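Local coordinates for protein lipase (Photobacterium sp. M37, PDB 2ORY) that probably hydrolyses triacylglycerol esters as a cold-adapted lipase of the class 3 family with an alpha/beta hydrolase fold, at residues L10-M15 against E84-I89; Y14-G19 against M72-Q77; V60-M63 against N69-M72; S98-N103 against H173-A178; E148-T151 against N157-I160. All blocks are in the same frame, centred on the assembly; numbering follows the deposited sequence.

Contact 1. Residues L10-M15 against E84-I89; sequences LAFSYM and EYVIAI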
# COMPACT_ATOMS: atom_id res chain seq x y z
N LEU A 10 6.92 7.75 -2.03
CA LEU A 10 5.56 8.29 -1.99
C LEU A 10 5.17 8.58 -3.44
O LEU A 10 4.04 8.35 -3.85
CB LEU A 10 5.50 9.59 -1.20
CG LEU A 10 4.10 10.22 -1.14
CD1 LEU A 10 3.21 9.30 -0.29
CD2 LEU A 10 4.14 11.62 -0.54
N ALA A 11 6.14 9.10 -4.19
CA ALA A 11 5.94 9.42 -5.60
C ALA A 11 5.62 8.17 -6.42
O ALA A 11 4.77 8.20 -7.31
CB ALA A 11 7.20 10.11 -6.16
N PHE A 12 6.31 7.07 -6.13
CA PHE A 12 6.07 5.83 -6.86
C PHE A 12 4.74 5.23 -6.43
O PHE A 12 4.03 4.65 -7.25
CB PHE A 12 7.18 4.82 -6.60
CG PHE A 12 8.46 5.12 -7.33
CD1 PHE A 12 9.64 5.37 -6.63
CD2 PHE A 12 8.48 5.11 -8.73
CE1 PHE A 12 10.82 5.61 -7.31
CE2 PHE A 12 9.66 5.35 -9.41
CZ PHE A 12 10.84 5.60 -8.71
N SER A 13 4.42 5.36 -5.15
CA SER A 13 3.17 4.82 -4.64
C SER A 13 2.01 5.54 -5.29
O SER A 13 1.00 4.91 -5.64
CB SER A 13 3.09 4.97 -3.13
OG SER A 13 3.92 4.03 -2.47
N TYR A 14 2.14 6.85 -5.48
CA TYR A 14 1.05 7.63 -6.08
C TYR A 14 0.95 7.51 -7.60
O TYR A 14 -0.15 7.60 -8.16
CB TYR A 14 1.13 9.10 -5.66
CG TYR A 14 0.40 9.33 -4.34
CD1 TYR A 14 0.77 8.62 -3.19
CD2 TYR A 14 -0.67 10.23 -4.24
CE1 TYR A 14 0.09 8.78 -1.98
CE2 TYR A 14 -1.36 10.41 -3.03
CZ TYR A 14 -0.98 9.68 -1.90
OH TYR A 14 -1.64 9.81 -0.69
N MET A 15 2.09 7.29 -8.25
CA MET A 15 2.10 7.12 -9.70
C MET A 15 1.34 5.83 -10.03
O MET A 15 0.84 5.65 -11.13
CB MET A 15 3.54 7.03 -10.21
CG MET A 15 3.67 7.04 -11.74
SD MET A 15 5.40 7.01 -12.28
CE MET A 15 5.76 5.30 -12.17
N GLU A 84 19.13 -2.15 -8.65
CA GLU A 84 18.45 -1.16 -7.81
C GLU A 84 17.00 -1.11 -8.31
O GLU A 84 16.69 -0.49 -9.33
CB GLU A 84 19.12 0.22 -7.96
CG GLU A 84 19.26 1.08 -6.68
CD GLU A 84 18.01 1.90 -6.33
OE1 GLU A 84 16.94 1.29 -6.11
OE2 GLU A 84 18.10 3.14 -6.26
N TYR A 85 16.10 -1.76 -7.59
CA TYR A 85 14.71 -1.80 -8.01
C TYR A 85 13.67 -1.31 -7.01
O TYR A 85 13.87 -1.37 -5.79
CB TYR A 85 14.32 -3.22 -8.39
CG TYR A 85 15.25 -3.89 -9.38
CD1 TYR A 85 16.46 -4.46 -8.97
CD2 TYR A 85 14.93 -3.93 -10.74
CE1 TYR A 85 17.31 -5.07 -9.89
CE2 TYR A 85 15.79 -4.53 -11.67
CZ TYR A 85 16.97 -5.10 -11.23
OH TYR A 85 17.82 -5.70 -12.16
N VAL A 86 12.55 -0.84 -7.55
CA VAL A 86 11.41 -0.43 -6.74
C VAL A 86 10.20 -1.27 -7.18
O VAL A 86 9.89 -1.32 -8.36
CB VAL A 86 11.01 1.07 -6.95
CG1 VAL A 86 9.73 1.37 -6.20
CG2 VAL A 86 12.11 1.98 -6.46
N ILE A 87 9.56 -1.97 -6.25
CA ILE A 87 8.34 -2.72 -6.58
C ILE A 87 7.19 -1.88 -5.96
O ILE A 87 7.14 -1.71 -4.74
CB ILE A 87 8.32 -4.11 -5.94
CG1 ILE A 87 9.45 -4.97 -6.49
CG2 ILE A 87 6.96 -4.74 -6.14
CD1 ILE A 87 9.51 -6.35 -5.82
N ALA A 88 6.31 -1.34 -6.79
CA ALA A 88 5.21 -0.51 -6.28
C ALA A 88 3.88 -1.26 -6.43
O ALA A 88 3.64 -1.92 -7.45
CB ALA A 88 5.17 0.84 -7.02
N ILE A 89 3.03 -1.16 -5.42
CA ILE A 89 1.76 -1.88 -5.40
C ILE A 89 0.58 -0.96 -5.14
O ILE A 89 0.64 -0.05 -4.32
CB ILE A 89 1.82 -3.01 -4.33
CG1 ILE A 89 2.84 -4.07 -4.80
CG2 ILE A 89 0.42 -3.60 -4.06
CD1 ILE A 89 3.26 -5.07 -3.75
O HOH W 1 0.40 2.44 -4.12
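The N-terminal helix 5-15 packs on one face of the central mixed sheet of this alpha/beta hydrolase, and here its Phe12 meets Val86 and Ala88 of strand 84-90. With chi1 at -76° the aromatic ring swings anti to the carbonyl carbon of Phe12 and reaches over the strand. Val86 grips it with both methyls: CG1 lies over one face of the ring, 4.0 Å from Phe12 CD1, while Val86 CG2 comes to 3.9 Å from Phe12 CE1 farther out on the ring. Two residues along the strand, where the side chain again points to the helix, Ala88 CB sits 4.0 Å from Phe12 O and 4.5 Å from Phe12 CB, so the small methyl lets the helix backbone come near. Phe47 meets the Phe12 ring with planes inclined at about 35°, Trp52 meets it edge-to-face, and Ile76 of the neighbouring strand 66-78 touches it as well. Next to Phe12 on the helix, a water donates to Ser13 O (3.0 Å) and, at the far end of the strand segment, to Ile89 O, at 2.5 Å too short to be taken at face value. No direct hydrogen bond joins the two segments. Helix and strand are thus held by buried aliphatic-aromatic packing, and the polar link between them is at most indirect, through a water that probably serves two backbone carbonyls.

Contact 2. Residues Y14-G19 against M72-Q77; sequences YMSYYG and MMYVIQ
Met15 and Ser16, where helix 5-15 runs into a type I beta turn from Met15 to Tyr18, close on Met72 and Tyr74 of strand 66-78 in the central sheet. The dense part is centred on the Tyr74 ring. Its chi1 of 66° places CG between the backbone N and the carbonyl carbon, and the phenol extends from the sheet towards the turn. Ser16 OG arrives at the ring edge, in its plane, 3.4 Å from Tyr74 CE2. Met15, its chain bent at chi3, crosses the tyrosine at about a right angle and brings its methyl CE to 3.7 Å from Tyr74 CE1 and 3.4 Å from Tyr74 OH. The two hydroxyls are not bonded to each other; Ser16 OG and Tyr74 OH are both hydrogen-bonded to Phe12 O, one helical turn before Ser16. That shared carbonyl satisfies two buried hydroxyls and fixes how the phenol is seated. Packing is looser along the rest of the strand: Ile76 points toward the turn, but its CG1 stays 4.8 Å from Met15 CE, and Gln77, farther on, is partly exposed. On the turn side Gly19 is partly exposed too, with a positive phi that glycine takes easily. Met37 of helix 30-43 touches both Met72 and Tyr74. Met72, bent at chi2 and chi3, curls its methyl back to the turn, where CE stops 3.4 Å from Ser16 O, a packing contact; that carbonyl takes a weak hydrogen bond from Arg90 NH1.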
# COMPACT_ATOMS: atom_id res chain seq x y z
N TYR A 14 2.14 6.85 -5.48
CA TYR A 14 1.05 7.63 -6.08
C TYR A 14 0.95 7.51 -7.60
O TYR A 14 -0.15 7.60 -8.16
CB TYR A 14 1.13 9.10 -5.66
CG TYR A 14 0.40 9.33 -4.34
CD1 TYR A 14 0.77 8.62 -3.19
CD2 TYR A 14 -0.67 10.23 -4.24
CE1 TYR A 14 0.09 8.78 -1.98
CE2 TYR A 14 -1.36 10.41 -3.03
CZ TYR A 14 -0.98 9.68 -1.90
OH TYR A 14 -1.64 9.81 -0.69
N MET A 15 2.09 7.29 -8.25
CA MET A 15 2.10 7.12 -9.70
C MET A 15 1.34 5.83 -10.03
O MET A 15 0.84 5.65 -11.13
CB MET A 15 3.54 7.03 -10.21
CG MET A 15 3.67 7.04 -11.74
SD MET A 15 5.40 7.01 -12.28
CE MET A 15 5.76 5.30 -12.17
N SER A 16 1.27 4.92 -9.05
CA SER A 16 0.58 3.65 -9.18
C SER A 16 -0.91 3.85 -9.46
O SER A 16 -1.55 3.00 -10.08
CB SER A 16 0.70 2.85 -7.89
OG SER A 16 2.04 2.71 -7.52
N TYR A 17 -1.43 4.97 -8.98
CA TYR A 17 -2.84 5.27 -9.12
C TYR A 17 -3.34 5.78 -10.49
O TYR A 17 -4.54 5.99 -10.66
CB TYR A 17 -3.26 6.24 -8.01
CG TYR A 17 -3.36 5.57 -6.65
CD1 TYR A 17 -2.66 6.05 -5.55
CD2 TYR A 17 -4.16 4.43 -6.48
CE1 TYR A 17 -2.74 5.42 -4.31
CE2 TYR A 17 -4.25 3.79 -5.24
CZ TYR A 17 -3.54 4.29 -4.16
OH TYR A 17 -3.63 3.67 -2.94
N TYR A 18 -2.44 5.97 -11.45
CA TYR A 18 -2.89 6.44 -12.75
C TYR A 18 -3.92 5.47 -13.29
O TYR A 18 -3.74 4.27 -13.21
CB TYR A 18 -1.73 6.56 -13.72
CG TYR A 18 -1.11 7.93 -13.74
CD1 TYR A 18 0.25 8.11 -13.48
CD2 TYR A 18 -1.87 9.06 -14.05
CE1 TYR A 18 0.83 9.36 -13.52
CE2 TYR A 18 -1.30 10.32 -14.09
CZ TYR A 18 0.05 10.47 -13.83
OH TYR A 18 0.64 11.71 -13.89
N GLY A 19 -5.01 6.01 -13.82
CA GLY A 19 -6.05 5.15 -14.36
C GLY A 19 -6.90 4.44 -13.32
O GLY A 19 -7.44 3.36 -13.58
N MET A 72 -2.81 -3.63 -8.78
CA MET A 72 -1.79 -3.37 -9.79
C MET A 72 -0.40 -3.38 -9.18
O MET A 72 -0.21 -2.89 -8.06
CB MET A 72 -2.02 -2.02 -10.47
CG MET A 72 -1.12 -1.77 -11.69
SD MET A 72 0.57 -1.15 -11.32
CE MET A 72 0.33 0.57 -11.51
N MET A 73 0.57 -3.93 -9.91
CA MET A 73 1.94 -3.95 -9.43
C MET A 73 2.89 -3.79 -10.61
O MET A 73 2.62 -4.29 -11.71
CB MET A 73 2.24 -5.27 -8.69
CG MET A 73 3.70 -5.42 -8.21
SD MET A 73 3.85 -6.79 -7.09
CE MET A 73 3.48 -8.18 -8.21
N TYR A 74 3.97 -3.04 -10.39
CA TYR A 74 5.00 -2.84 -11.40
C TYR A 74 6.34 -2.71 -10.69
O TYR A 74 6.40 -2.56 -9.45
CB TYR A 74 4.71 -1.61 -12.28
CG TYR A 74 4.76 -0.26 -11.58
CD1 TYR A 74 5.85 0.59 -11.74
CD2 TYR A 74 3.73 0.15 -10.73
CE1 TYR A 74 5.92 1.80 -11.06
CE2 TYR A 74 3.79 1.36 -10.04
CZ TYR A 74 4.89 2.18 -10.20
OH TYR A 74 5.00 3.35 -9.48
N VAL A 75 7.42 -2.81 -11.46
CA VAL A 75 8.78 -2.69 -10.94
C VAL A 75 9.56 -1.63 -11.74
O VAL A 75 9.61 -1.70 -12.97
CB VAL A 75 9.53 -4.03 -11.03
CG1 VAL A 75 10.88 -3.91 -10.35
CG2 VAL A 75 8.70 -5.14 -10.39
N ILE A 76 10.15 -0.66 -11.05
CA ILE A 76 10.95 0.39 -11.70
C ILE A 76 12.41 0.09 -11.37
O ILE A 76 12.74 -0.24 -10.23
CB ILE A 76 10.68 1.82 -11.14
CG1 ILE A 76 9.18 2.07 -11.01
CG2 ILE A 76 11.30 2.87 -12.03
CD1 ILE A 76 8.62 1.54 -9.68
N GLN A 77 13.28 0.22 -12.36
CA GLN A 77 14.70 -0.02 -12.15
C GLN A 77 15.46 1.27 -12.43
O GLN A 77 15.23 1.92 -13.45
CB GLN A 77 15.21 -1.11 -13.09
CG GLN A 77 16.72 -1.34 -13.00
CD GLN A 77 17.23 -2.40 -13.97
OE1 GLN A 77 18.39 -2.81 -13.90
NE2 GLN A 77 16.36 -2.85 -14.87

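Contact 3. Residues V60-M63 against N69-M72; sequences VYTM and NDAM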
# COMPACT_ATOMS: atom_id res chain seq x y z
N VAL A 60 -2.03 -5.78 -14.19
CA VAL A 60 -3.29 -5.36 -13.59
C VAL A 60 -4.26 -6.49 -13.34
O VAL A 60 -4.38 -7.40 -14.15
CB VAL A 60 -4.00 -4.30 -14.49
CG1 VAL A 60 -5.25 -3.77 -13.81
CG2 VAL A 60 -3.04 -3.15 -14.81
N TYR A 61 -4.94 -6.43 -12.19
CA TYR A 61 -5.97 -7.39 -11.86
C TYR A 61 -7.26 -6.57 -11.82
O TYR A 61 -7.41 -5.71 -10.96
CB TYR A 61 -5.74 -8.03 -10.49
CG TYR A 61 -6.80 -9.06 -10.16
CD1 TYR A 61 -6.72 -10.36 -10.68
CD2 TYR A 61 -7.92 -8.73 -9.40
CE1 TYR A 61 -7.73 -11.29 -10.45
CE2 TYR A 61 -8.95 -9.66 -9.16
CZ TYR A 61 -8.85 -10.95 -9.69
OH TYR A 61 -9.84 -11.88 -9.46
N THR A 62 -8.16 -6.82 -12.77
CA THR A 62 -9.45 -6.12 -12.87
C THR A 62 -10.42 -6.97 -13.68
O THR A 62 -10.06 -7.56 -14.70
CB THR A 62 -9.34 -4.73 -13.58
OG1 THR A 62 -8.69 -4.87 -14.85
CG2 THR A 62 -8.56 -3.77 -12.75
N MET A 63 -11.66 -7.01 -13.21
CA MET A 63 -12.73 -7.77 -13.84
C MET A 63 -13.94 -6.84 -13.92
O MET A 63 -14.16 -6.02 -13.02
CB MET A 63 -13.09 -8.98 -12.97
CG MET A 63 -11.95 -9.98 -12.80
SD MET A 63 -11.38 -10.59 -14.40
CE MET A 63 -10.01 -11.79 -13.92
N ASN A 69 -11.73 -5.28 -5.50
CA ASN A 69 -10.52 -6.10 -5.41
C ASN A 69 -9.50 -5.79 -6.49
O ASN A 69 -8.61 -6.59 -6.74
CB ASN A 69 -10.88 -7.57 -5.46
CG ASN A 69 -11.84 -7.96 -4.38
OD1 ASN A 69 -11.54 -7.82 -3.18
ND2 ASN A 69 -13.03 -8.42 -4.77
N ASP A 70 -9.66 -4.64 -7.13
CA ASP A 70 -8.72 -4.22 -8.17
C ASP A 70 -7.32 -4.19 -7.58
O ASP A 70 -7.15 -3.97 -6.38
CB ASP A 70 -9.07 -2.83 -8.70
CG ASP A 70 -10.18 -2.85 -9.74
OD1 ASP A 70 -10.42 -3.91 -10.35
OD2 ASP A 70 -10.81 -1.80 -9.96
N ALA A 71 -6.32 -4.41 -8.41
CA ALA A 71 -4.94 -4.37 -7.93
C ALA A 71 -3.99 -4.15 -9.09
O ALA A 71 -4.33 -4.45 -10.24
CB ALA A 71 -4.60 -5.65 -7.22
N MET A 72 -2.81 -3.63 -8.78
CA MET A 72 -1.79 -3.37 -9.79
C MET A 72 -0.40 -3.38 -9.18
O MET A 72 -0.21 -2.89 -8.06
CB MET A 72 -2.02 -2.02 -10.47
CG MET A 72 -1.12 -1.77 -11.69
SD MET A 72 0.57 -1.15 -11.32
CE MET A 72 0.33 0.57 -11.51
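Tyr61 and Ala71 form the hydrogen-bonded pair of this antiparallel ladder: Tyr61 N donates to Ala71 O at 2.8 Å, almost straight at 175°, and Ala71 N returns a bond to Tyr61 O at 3.1 Å. The same Tyr61 O receives a CA-H...O contact from Asp70 CA at 3.4 Å. Val60 and Met72 are the adjoining non-hydrogen-bonded pair, and their side chains meet on the opposite face from Tyr61 and Ala71, with Val60 CG2 3.9 Å from Met72 CG. On the other face Tyr61 CB lies 4.2 Å from Ala71 CB. The phenol, its CG anti to the backbone N at chi1 -178°, extends along the hairpin until Asn69 O lies near its plane at the edge, 3.5 Å from Tyr61 CD2. Nearer the connection Thr62 turns its methyl, not its hydroxyl, to the carboxylate of Asp70; CG2 and Asp70 OD1 are 3.0 Å apart, close for a carbon and an oxygen. The strand segments 60-63 and 70-72 run at 161° to each other, their axes 4.7 Å apart at closest approach. The ladder belongs to the beta hairpin of strands 52-63 and 66-78, with 52-63 at one edge of the sheet. Ala30 and Ile33 of helix 30-43 cover Val60, Ile33 and Met37 cover Met72, and the backbone of Met72 pairs onward with Arg90 of strand 84-90.

Contact 4. Residues S98-N103 against H173-A178; sequences SDWLFN and HSKGGA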
# COMPACT_ATOMS: atom_id res chain seq x y z
N SER A 98 -15.07 3.70 3.28
CA SER A 98 -16.16 2.96 3.93
C SER A 98 -16.55 1.71 3.15
O SER A 98 -16.95 0.70 3.74
CB SER A 98 -17.38 3.88 4.11
OG SER A 98 -18.37 3.26 4.90
N ASP A 99 -16.43 1.76 1.83
CA ASP A 99 -16.79 0.62 1.00
C ASP A 99 -15.73 -0.48 0.95
O ASP A 99 -16.06 -1.63 1.25
CB ASP A 99 -17.12 1.07 -0.43
CG ASP A 99 -18.39 1.94 -0.50
OD1 ASP A 99 -18.98 2.21 0.57
OD2 ASP A 99 -18.79 2.35 -1.60
N TRP A 100 -14.49 -0.16 0.58
CA TRP A 100 -13.46 -1.20 0.49
C TRP A 100 -12.82 -1.59 1.83
O TRP A 100 -12.28 -2.69 1.94
CB TRP A 100 -12.37 -0.83 -0.52
CG TRP A 100 -11.54 0.36 -0.15
CD1 TRP A 100 -11.74 1.65 -0.55
CD2 TRP A 100 -10.40 0.39 0.74
NE1 TRP A 100 -10.81 2.48 0.03
CE2 TRP A 100 -9.98 1.73 0.83
CE3 TRP A 100 -9.70 -0.59 1.46
CZ2 TRP A 100 -8.88 2.13 1.62
CZ3 TRP A 100 -8.61 -0.20 2.24
CH2 TRP A 100 -8.21 1.15 2.31
N LEU A 101 -12.89 -0.72 2.83
CA LEU A 101 -12.31 -1.04 4.14
C LEU A 101 -13.36 -1.49 5.18
O LEU A 101 -13.31 -2.62 5.65
CB LEU A 101 -11.53 0.18 4.67
CG LEU A 101 -10.92 -0.02 6.06
CD1 LEU A 101 -9.78 -1.04 5.97
CD2 LEU A 101 -10.40 1.31 6.61
N PHE A 102 -14.31 -0.63 5.52
CA PHE A 102 -15.34 -1.01 6.50
C PHE A 102 -16.17 -2.25 6.12
O PHE A 102 -16.56 -3.02 6.99
CB PHE A 102 -16.32 0.14 6.75
CG PHE A 102 -15.73 1.32 7.47
CD1 PHE A 102 -14.36 1.41 7.71
CD2 PHE A 102 -16.55 2.35 7.91
CE1 PHE A 102 -13.83 2.50 8.37
CE2 PHE A 102 -16.03 3.45 8.58
CZ PHE A 102 -14.66 3.52 8.81
N ASN A 103 -16.46 -2.44 4.84
CA ASN A 103 -17.26 -3.59 4.44
C ASN A 103 -16.46 -4.84 4.06
O ASN A 103 -16.97 -5.72 3.37
CB ASN A 103 -18.18 -3.20 3.28
CG ASN A 103 -19.33 -2.33 3.72
OD1 ASN A 103 -20.42 -2.83 4.03
ND2 ASN A 103 -19.10 -1.03 3.76
N HIS A 173 0.66 2.43 -1.23
CA HIS A 173 -0.25 3.25 -0.42
C HIS A 173 -1.62 2.59 -0.25
O HIS A 173 -2.08 1.88 -1.14
CB HIS A 173 -0.41 4.62 -1.10
CG HIS A 173 -1.44 5.51 -0.48
ND1 HIS A 173 -2.77 5.52 -0.88
CD2 HIS A 173 -1.34 6.44 0.50
CE1 HIS A 173 -3.44 6.40 -0.17
NE2 HIS A 173 -2.60 6.98 0.68
N SER A 174 -2.27 2.83 0.89
CA SER A 174 -3.60 2.28 1.16
C SER A 174 -3.52 0.75 1.24
O SER A 174 -2.69 0.21 1.96
CB SER A 174 -4.57 2.73 0.04
OG SER A 174 -5.93 2.47 0.36
N LYS A 175 -4.39 0.03 0.53
CA LYS A 175 -4.29 -1.42 0.53
C LYS A 175 -2.85 -1.78 0.11
O LYS A 175 -2.28 -2.79 0.55
CB LYS A 175 -5.27 -2.03 -0.47
CG LYS A 175 -6.65 -2.30 0.08
CD LYS A 175 -7.49 -3.04 -0.95
CE LYS A 175 -8.77 -3.59 -0.34
NZ LYS A 175 -9.64 -4.28 -1.34
N GLY A 176 -2.27 -0.94 -0.74
CA GLY A 176 -0.91 -1.15 -1.23
C GLY A 176 0.12 -1.05 -0.12
O GLY A 176 1.24 -1.57 -0.25
N GLY A 177 -0.24 -0.39 0.97
CA GLY A 177 0.67 -0.27 2.09
C GLY A 177 0.73 -1.60 2.83
O GLY A 177 1.79 -2.08 3.23
N ALA A 178 -0.44 -2.21 3.00
CA ALA A 178 -0.53 -3.49 3.67
C ALA A 178 0.06 -4.61 2.81
O ALA A 178 0.75 -5.50 3.32
CB ALA A 178 -1.97 -3.78 3.98
O HOH W 2 -12.10 -4.72 -0.11
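The Trp100 indole has Leu101 CB above one face, 3.7 Å from the plane and offset toward the rim, while Ser174 and Lys175 approach its six-membered ring obliquely. Ser174 OG lies 3.2 Å from Trp100 CZ2. Beside it the extended Lys175 side chain runs past the indole in the opposite direction, its CG 3.6 Å from Trp100 CZ3 and its CE 3.6 Å from Trp100 CE3. Trp100 reaches them because chi1, at 66°, holds CG between the backbone N and the carbonyl carbon. Past the ring, a water accepts from Lys175 NZ and donates to Trp100 O, linking the helix 97-102 to the lysine; Lys175 NZ also bonds Phe68 O. A wider pi-type turn runs through 98-102, and beyond it Asn103 ND2 donates to Ser98 O at 2.8 Å. Ser174 OG is hydrogen-bonded to His312 NE2, and His312 touches Trp100 as well. Ser174 has a positive phi of 65° in a sharp turn between strand 166-173 and helix 175-189, with Gly172 and Gly176 two residues to each side of it. This fits the GxSxG nucleophile elbow of alpha/beta hydrolase lipases, with Ser174, His312 and Asp236 probably forming the catalytic triad.

Contact 5. Residues E148-T151 against N157-I160; sequences ENKT and NEKI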
# COMPACT_ATOMS: atom_id res chain seq x y z
N GLU A 148 6.59 -9.20 -19.75
CA GLU A 148 5.57 -10.03 -20.38
C GLU A 148 5.64 -11.52 -20.02
O GLU A 148 6.69 -12.16 -20.17
CB GLU A 148 5.67 -9.84 -21.89
CG GLU A 148 4.66 -10.60 -22.71
CD GLU A 148 5.01 -10.64 -24.20
OE1 GLU A 148 5.31 -9.57 -24.77
OE2 GLU A 148 4.97 -11.73 -24.79
N ASN A 149 4.52 -12.05 -19.55
CA ASN A 149 4.35 -13.46 -19.19
C ASN A 149 5.21 -14.05 -18.09
O ASN A 149 5.50 -15.24 -18.12
CB ASN A 149 4.50 -14.33 -20.43
CG ASN A 149 3.44 -14.07 -21.44
OD1 ASN A 149 2.25 -14.15 -21.14
ND2 ASN A 149 3.85 -13.74 -22.67
N LYS A 150 5.60 -13.24 -17.13
CA LYS A 150 6.41 -13.73 -16.02
C LYS A 150 5.83 -13.23 -14.71
O LYS A 150 5.38 -12.09 -14.64
CB LYS A 150 7.85 -13.24 -16.16
CG LYS A 150 8.60 -13.88 -17.31
CD LYS A 150 9.52 -12.88 -17.99
CE LYS A 150 10.20 -13.50 -19.21
NZ LYS A 150 10.77 -12.44 -20.10
N THR A 151 5.82 -14.08 -13.69
CA THR A 151 5.32 -13.68 -12.38
C THR A 151 6.42 -12.79 -11.82
O THR A 151 7.52 -12.75 -12.37
CB THR A 151 5.14 -14.87 -11.42
OG1 THR A 151 6.40 -15.55 -11.28
CG2 THR A 151 4.06 -15.83 -11.95
N ASN A 157 14.09 -13.51 -10.36
CA ASN A 157 15.09 -14.56 -10.47
C ASN A 157 15.82 -14.51 -11.80
O ASN A 157 17.02 -14.75 -11.88
CB ASN A 157 14.46 -15.94 -10.24
CG ASN A 157 14.35 -16.29 -8.76
OD1 ASN A 157 15.34 -16.25 -8.04
ND2 ASN A 157 13.14 -16.63 -8.31
N GLU A 158 15.09 -14.17 -12.85
CA GLU A 158 15.67 -14.08 -14.18
C GLU A 158 16.52 -12.82 -14.36
O GLU A 158 17.56 -12.84 -15.03
CB GLU A 158 14.54 -14.10 -15.21
CG GLU A 158 14.91 -13.63 -16.59
CD GLU A 158 13.70 -13.56 -17.50
OE1 GLU A 158 13.21 -14.62 -17.94
OE2 GLU A 158 13.23 -12.42 -17.77
N LYS A 159 16.07 -11.74 -13.74
CA LYS A 159 16.74 -10.46 -13.82
C LYS A 159 17.94 -10.41 -12.89
O LYS A 159 19.01 -9.98 -13.29
CB LYS A 159 15.74 -9.35 -13.46
CG LYS A 159 16.16 -7.94 -13.83
CD LYS A 159 16.26 -7.78 -15.33
CE LYS A 159 16.13 -6.32 -15.75
NZ LYS A 159 17.01 -5.41 -14.99
N ILE A 160 17.79 -10.88 -11.66
CA ILE A 160 18.89 -10.84 -10.70
C ILE A 160 19.79 -12.08 -10.69
O ILE A 160 20.93 -12.01 -10.23
CB ILE A 160 18.36 -10.61 -9.27
CG1 ILE A 160 17.67 -9.26 -9.20
CG2 ILE A 160 19.49 -10.69 -8.24
CD1 ILE A 160 17.10 -8.94 -7.83
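A bend at chi2 (142°) turns the otherwise extended Lys150 side chain toward Glu158, whose chain leaves the helix with CG anti to its N (chi1 163°) and stays extended beyond CG. The two side chains cross at about a right angle. Lys150 NZ reaches Glu158 OE2 at 3.4 Å, a salt bridge whose hydrogen bond is weak, and stays 3.9 Å from Glu158 OE1. The last methylene is almost as near as the ammonium: Lys150 CE lies 3.5 Å from each of Glu158 OE1 and OE2, so the carboxylate rests beside the end of the lysine chain as much as on its charged nitrogen. Lys150 comes two residues before helix 152-160, and Glu158 stands in the last turn of that helix, so the pair spans almost its whole length along the surface. Thr151 is the N-cap: its side chain caps a backbone N of the first turn, and Thr151 N in turn donates to Gln154 OE1, an exchange of the kind seen in a capping box. The backbone is fixed just before this, for Lys150 O accepts a hydrogen bond from Trp56 NE1 and so ties the loop to strand 52-63. On the helix, Asn157 ND2 bonds Lys194 O, Lys159 NZ bonds Tyr85 OH of the central sheet, and Ile160 packs on Ala166 and Ile168 of strand 166-173. Glu158 is exposed and Lys150 partly so; solvent would be expected to screen the attraction between their charges.

Overall arrangement
From the N terminus, helix 5-15 and the turn after it open contacts 1 and 2 from the same stretch; contact 2 closes first, on strand 66-78, before contact 1 closes on its neighbour in the central sheet, 84-90. The hairpin of contact 3 lies within the loop of contact 1 and ends on the same stretch as contact 2, with Met72 in common. Contact 4 opens only after contact 1 has closed; it joins helix 97-102 to the start of helix 175-189, and the short closure of contact 5 lies between its two ends. Tyr17 OH to His173 ND1 (2.9 Å) links contacts 2 and 4, whereas the centres of contacts 4 and 5 are about 28 Å apart.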